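Long-range contacts in uncharacterized tRNA/rRNA methyltransferase HI_0380 (Haemophilus influenzae, PDB 3ILK), which is of unknown specific function but probably methylates RNA with S-adenosyl-L-methionine as methyl donor, as a SPOUT-clan enzyme of the TrmH family: residues 111-116 with 147-152; 24-29 with 51-56. One frame throughout, in Å; residues are numbered along the deposited sequence.

Contact 1. Residues 111-116 with 147-152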
loop_
_atom_site.group_PDB
_atom_site.type_symbol
_atom_site.label_atom_id
_atom_site.label_comp_id
_atom_site.label_asym_id
_atom_site.label_seq_id
_atom_site.Cartn_x
_atom_site.Cartn_y
_atom_site.Cartn_z
ATOM N N ILE A 111 -2.283 -0.916 24.376
ATOM C CA ILE A 111 -2.480 0.329 23.680
ATOM C C ILE A 111 -3.816 0.912 24.106
ATOM O O ILE A 111 -4.840 0.277 23.907
ATOM C CB ILE A 111 -2.379 0.112 22.169
ATOM C CG1 ILE A 111 -1.070 -0.691 21.851
ATOM C CG2 ILE A 111 -2.395 1.443 21.461
ATOM C CD1 ILE A 111 -0.989 -1.131 20.398
ATOM N N VAL A 112 -3.791 2.147 24.633
ATOM C CA VAL A 112 -4.914 2.745 25.306
ATOM C C VAL A 112 -5.402 3.853 24.419
ATOM O O VAL A 112 -4.636 4.738 24.042
ATOM C CB VAL A 112 -4.552 3.289 26.755
ATOM C CG1 VAL A 112 -5.842 3.727 27.513
ATOM C CG2 VAL A 112 -3.773 2.171 27.578
ATOM N N PHE A 113 -6.683 3.759 24.101
ATOM C CA PHE A 113 -7.432 4.718 23.301
ATOM C C PHE A 113 -8.253 5.558 24.243
ATOM O O PHE A 113 -9.188 5.050 24.923
ATOM C CB PHE A 113 -8.283 3.972 22.265
ATOM C CG PHE A 113 -7.451 3.255 21.214
ATOM C CD1 PHE A 113 -6.863 2.006 21.485
ATOM C CD2 PHE A 113 -7.247 3.836 19.965
ATOM C CE1 PHE A 113 -6.090 1.352 20.519
ATOM C CE2 PHE A 113 -6.465 3.203 19.009
ATOM C CZ PHE A 113 -5.874 1.962 19.290
ATOM N N GLY A 114 -7.915 6.856 24.296
ATOM C CA GLY A 114 -8.542 7.741 25.264
ATOM C C GLY A 114 -9.849 8.139 24.660
ATOM O O GLY A 114 -10.128 7.820 23.500
ATOM N N ARG A 115 -10.656 8.824 25.455
ATOM C CA ARG A 115 -11.926 9.351 25.020
ATOM C C ARG A 115 -11.819 10.323 23.835
ATOM O O ARG A 115 -10.967 11.226 23.817
ATOM C CB ARG A 115 -12.554 10.082 26.198
ATOM C CG ARG A 115 -12.654 9.239 27.463
ATOM C CD ARG A 115 -12.457 10.073 28.774
ATOM N NE ARG A 115 -11.050 9.951 29.187
ATOM C CZ ARG A 115 -10.623 9.485 30.364
ATOM N NH1 ARG A 115 -9.341 9.403 30.591
ATOM N NH2 ARG A 115 -11.469 9.088 31.304
ATOM N N GLU A 116 -12.727 10.152 22.866
ATOM C CA GLU A 116 -12.865 11.040 21.722
ATOM C C GLU A 116 -12.996 12.504 22.217
ATOM O O GLU A 116 -13.736 12.790 23.142
ATOM C CB GLU A 116 -14.111 10.605 20.930
ATOM C CG GLU A 116 -13.991 10.674 19.391
ATOM C CD GLU A 116 -15.085 9.878 18.675
ATOM O OE1 GLU A 116 -15.124 8.614 18.805
ATOM O OE2 GLU A 116 -15.909 10.529 17.956
HETATM N N MSE A 147 -12.068 4.181 13.842
HETATM C CA MSE A 147 -11.114 4.608 12.811
HETATM C C MSE A 147 -9.713 4.499 13.412
HETATM O O MSE A 147 -8.807 3.945 12.779
HETATM C CB MSE A 147 -11.390 6.068 12.362
HETATM C CG MSE A 147 -12.663 6.295 11.566
HETATM SE SE MSE A 147 -13.237 8.224 11.350
HETATM C CE MSE A 147 -14.627 7.874 9.933
ATOM N N ALA A 148 -9.546 4.980 14.654
ATOM C CA ALA A 148 -8.240 4.941 15.272
ATOM C C ALA A 148 -7.737 3.508 15.510
ATOM O O ALA A 148 -6.556 3.205 15.284
ATOM C CB ALA A 148 -8.192 5.799 16.554
ATOM N N VAL A 149 -8.626 2.638 15.973
ATOM C CA VAL A 149 -8.262 1.253 16.234
ATOM C C VAL A 149 -7.943 0.532 14.922
ATOM O O VAL A 149 -6.955 -0.172 14.851
ATOM C CB VAL A 149 -9.368 0.512 17.070
ATOM C CG1 VAL A 149 -9.049 -1.029 17.234
ATOM C CG2 VAL A 149 -9.525 1.220 18.479
ATOM N N GLN A 150 -8.784 0.724 13.904
ATOM C CA GLN A 150 -8.537 0.158 12.552
ATOM C C GLN A 150 -7.116 0.511 12.117
ATOM O O GLN A 150 -6.341 -0.386 11.772
ATOM C CB GLN A 150 -9.563 0.694 11.555
ATOM C CG GLN A 150 -9.622 -0.005 10.160
ATOM C CD GLN A 150 -9.834 -1.520 10.195
ATOM O OE1 GLN A 150 -8.855 -2.259 10.244
ATOM N NE2 GLN A 150 -11.105 -1.999 10.086
ATOM N N LEU A 151 -6.746 1.796 12.198
ATOM C CA LEU A 151 -5.445 2.222 11.653
ATOM C C LEU A 151 -4.307 1.695 12.466
ATOM O O LEU A 151 -3.273 1.274 11.915
ATOM C CB LEU A 151 -5.308 3.750 11.608
ATOM C CG LEU A 151 -6.049 4.592 10.589
ATOM C CD1 LEU A 151 -5.322 5.905 10.454
ATOM C CD2 LEU A 151 -6.081 3.890 9.242
ATOM N N VAL A 152 -4.463 1.690 13.781
ATOM C CA VAL A 152 -3.289 1.227 14.637
ATOM C C VAL A 152 -3.114 -0.294 14.434
ATOM O O VAL A 152 -1.975 -0.809 14.336
ATOM C CB VAL A 152 -3.560 1.525 16.121
ATOM C CG1 VAL A 152 -2.536 0.804 17.052
ATOM C CG2 VAL A 152 -3.578 3.032 16.364
#
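Strand 111-113, which carries I111 and F113, runs nearly antiparallel to helix segment 147-152, at 157° between their directions and 10.3 Å between their axes. The phenyl ring of F113 projects from the strand toward the helix. CG2 of V149 sits almost on the ring normal, 3.6 Å from the centroid of F113, a CH-pi contact over the middle of one face. In V149 this methyl lies beside the backbone N, while CG1 takes the anti place (chi1 174°). The rim of the same ring meets the next helical turn: CZ of F113 is 3.9 Å from CG2 of V152, whose CB lies in the ring plane. A148 closes on CE2 of F113 with its methyl at 4.0 Å. Farther back along the strand, I111 and V152 meet tip to tip, CD1 of I111 being 4.2 Å from CG1 of V152. No hydrogen bond crosses the interface; the two segments meet by apolar packing, with the carbonyl O of A148 also at the ring edge. This is helix-on-sheet packing in the SpoU methylase domain, at the strand end leading into G114, which by similarity binds S-adenosyl-L-methionine, as do T81 beside F113 and I134 beside A148.

Contact 2. Residues 24-29 with 51-56; sequences AARAMK and LSAGAE. With SO4 (sulfate ion), chain I.
R26 and K29 diverge because they lie three residues apart on helix 18-31, and they straddle the turn 52-55, R26 passing A53 and K29 passing A55 to reach G54. In both, CG is anti to the backbone N (chi1 -175° in R26, -167° in K29) and the chain is extended, which lets each reach past the loop. The arginine runs alongside the loop: its CB is 3.4 Å from O of S52, and farther out the methyl of A53 lies over one face of the guanidinium, off toward the rim, with CB of A53 3.6 Å from NE of R26. At the edge of that group, NH1 of R26 donates to O3 of a sulfate at 2.7 Å, and NH2 adds a weak bond to the same oxygen. N20 and N144 of the second subunit also bind this sulfate, which probably came from the crystallisation liquor.

The lysine lays its aliphatic part against A55, CD of K29 being 3.8 Å from CB of A55. Its NZ then donates to O of G54 at 2.7 Å, approaching 25° from the carbonyl plane. Between the two long chains, the methyl of A55 points into the helix surface, 3.7 Å from O of A25.

The loop owes its shape to a type I' turn from S52 to A55; the backbone angles of G54 call for glycine. A55 occupies the N-cap position of helix 56-61, and Y140 of the second subunit bonds to O of A53. Chemically, K29 spends its ammonium on a turn carbonyl and on N57, with the carboxylate of E56 nearby but not in contact, whereas R26 presents its guanidinium edge to an anion that probably offsets the positive charge of R26 and R117 of the second subunit.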
loop_
_atom_site.group_PDB
_atom_site.type_symbol
_atom_site.label_atom_id
_atom_site.label_comp_id
_atom_site.label_asym_id
_atom_site.label_seq_id
_atom_site.Cartn_x
_atom_site.Cartn_y
_atom_site.Cartn_z
ATOM N N ALA A 24 -15.079 -1.265 16.933
ATOM C CA ALA A 24 -13.625 -1.494 17.293
ATOM C C ALA A 24 -13.173 -2.978 17.304
ATOM O O ALA A 24 -12.006 -3.298 16.933
ATOM C CB ALA A 24 -13.298 -0.855 18.643
ATOM N N ALA A 25 -14.047 -3.852 17.826
ATOM C CA ALA A 25 -13.845 -5.321 17.826
ATOM C C ALA A 25 -13.733 -5.844 16.394
ATOM O O ALA A 25 -12.844 -6.617 16.073
ATOM C CB ALA A 25 -15.022 -6.019 18.508
ATOM N N ARG A 26 -14.658 -5.423 15.541
ATOM C CA ARG A 26 -14.532 -5.691 14.087
ATOM C C ARG A 26 -13.166 -5.243 13.496
ATOM O O ARG A 26 -12.443 -6.071 12.888
ATOM C CB ARG A 26 -15.760 -5.096 13.347
ATOM C CG ARG A 26 -15.825 -5.405 11.841
ATOM C CD ARG A 26 -16.942 -4.620 11.202
ATOM N NE ARG A 26 -17.227 -5.049 9.821
ATOM C CZ ARG A 26 -18.187 -4.543 9.059
ATOM N NH1 ARG A 26 -18.984 -3.602 9.524
ATOM N NH2 ARG A 26 -18.356 -4.987 7.835
ATOM N N ALA A 27 -12.784 -3.968 13.690
ATOM C CA ALA A 27 -11.465 -3.463 13.203
ATOM C C ALA A 27 -10.283 -4.335 13.676
ATOM O O ALA A 27 -9.459 -4.778 12.866
ATOM C CB ALA A 27 -11.223 -1.967 13.598
HETATM N N MSE A 28 -10.263 -4.636 14.955
HETATM C CA MSE A 28 -9.286 -5.565 15.517
HETATM C C MSE A 28 -9.233 -6.938 14.809
HETATM O O MSE A 28 -8.113 -7.457 14.503
HETATM C CB MSE A 28 -9.587 -5.825 16.999
HETATM C CG MSE A 28 -9.459 -4.604 17.896
HETATM SE SE MSE A 28 -10.037 -4.883 19.722
HETATM C CE MSE A 28 -8.996 -6.376 20.320
ATOM N N LYS A 29 -10.395 -7.571 14.659
ATOM C CA LYS A 29 -10.447 -8.887 14.061
ATOM C C LYS A 29 -9.970 -8.886 12.602
ATOM O O LYS A 29 -9.354 -9.854 12.172
ATOM C CB LYS A 29 -11.850 -9.520 14.178
ATOM C CG LYS A 29 -11.883 -11.035 13.835
ATOM C CD LYS A 29 -13.221 -11.626 14.117
ATOM C CE LYS A 29 -13.240 -13.141 13.891
ATOM N NZ LYS A 29 -14.540 -13.681 14.298
ATOM N N LEU A 51 -22.828 -4.482 15.758
ATOM C CA LEU A 51 -21.794 -3.783 14.993
ATOM C C LEU A 51 -20.444 -4.542 14.901
ATOM O O LEU A 51 -19.508 -4.120 14.169
ATOM C CB LEU A 51 -21.629 -2.343 15.537
ATOM C CG LEU A 51 -22.557 -1.289 14.916
ATOM C CD1 LEU A 51 -24.031 -1.710 15.017
ATOM C CD2 LEU A 51 -22.360 0.078 15.541
ATOM N N SER A 52 -20.314 -5.647 15.650
ATOM C CA SER A 52 -19.063 -6.411 15.606
ATOM C C SER A 52 -19.005 -7.230 14.304
ATOM O O SER A 52 -17.922 -7.638 13.831
ATOM C CB SER A 52 -18.911 -7.300 16.851
ATOM O OG SER A 52 -19.716 -8.451 16.707
ATOM N N ALA A 53 -20.181 -7.489 13.746
ATOM C CA ALA A 53 -20.286 -8.081 12.415
ATOM C C ALA A 53 -19.529 -9.417 12.232
ATOM O O ALA A 53 -18.848 -9.605 11.240
ATOM C CB ALA A 53 -19.866 -7.036 11.323
ATOM N N GLY A 54 -19.648 -10.321 13.193
ATOM C CA GLY A 54 -18.902 -11.570 13.188
ATOM C C GLY A 54 -17.699 -11.538 14.134
ATOM O O GLY A 54 -16.990 -12.557 14.299
ATOM N N ALA A 55 -17.449 -10.389 14.752
ATOM C CA ALA A 55 -16.405 -10.308 15.751
ATOM C C ALA A 55 -16.979 -10.389 17.172
ATOM O O ALA A 55 -16.429 -9.805 18.127
ATOM C CB ALA A 55 -15.594 -9.036 15.562
ATOM N N GLU A 56 -18.074 -11.115 17.342
ATOM C CA GLU A 56 -18.700 -11.216 18.657
ATOM C C GLU A 56 -17.772 -11.820 19.710
ATOM O O GLU A 56 -17.842 -11.448 20.885
ATOM C CB GLU A 56 -19.987 -12.035 18.610
ATOM C CG GLU A 56 -21.158 -11.372 17.883
ATOM C CD GLU A 56 -21.099 -11.556 16.367
ATOM O OE1 GLU A 56 -20.083 -12.071 15.855
ATOM O OE2 GLU A 56 -22.084 -11.194 15.679
HETATM S S SO4 I . -21.533 -2.618 7.080
HETATM O O1 SO4 I . -21.675 -4.063 7.068
HETATM O O2 SO4 I . -22.461 -2.045 8.062
HETATM O O3 SO4 I . -20.179 -2.256 7.475
HETATM O O4 SO4 I . -21.813 -2.046 5.780
#

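Overall arrangement
Contacts 1 and 2 are neighbours, joined through two helices packed side by side on the sheet, their centres 14 Å apart and on the same side of the chain's centre. Helix 18-31 links them: one side of it receives the loop 51-56, while another packs on helix 145-169, where CG1 of V149 lies 3.7 Å from CG of M28 and NE2 of Q150 lies 3.5 Å from CA of A27. V149 thus takes part in contact 1 and borders contact 2. Contact 1 adjoins the S-adenosyl-L-methionine site inferred by similarity, whereas contact 2 lies away from it and adjoins a sulfate. Both touch the second subunit, through M147 and L151 on the helix segment of contact 1 and through R26 and A53 in contact 2.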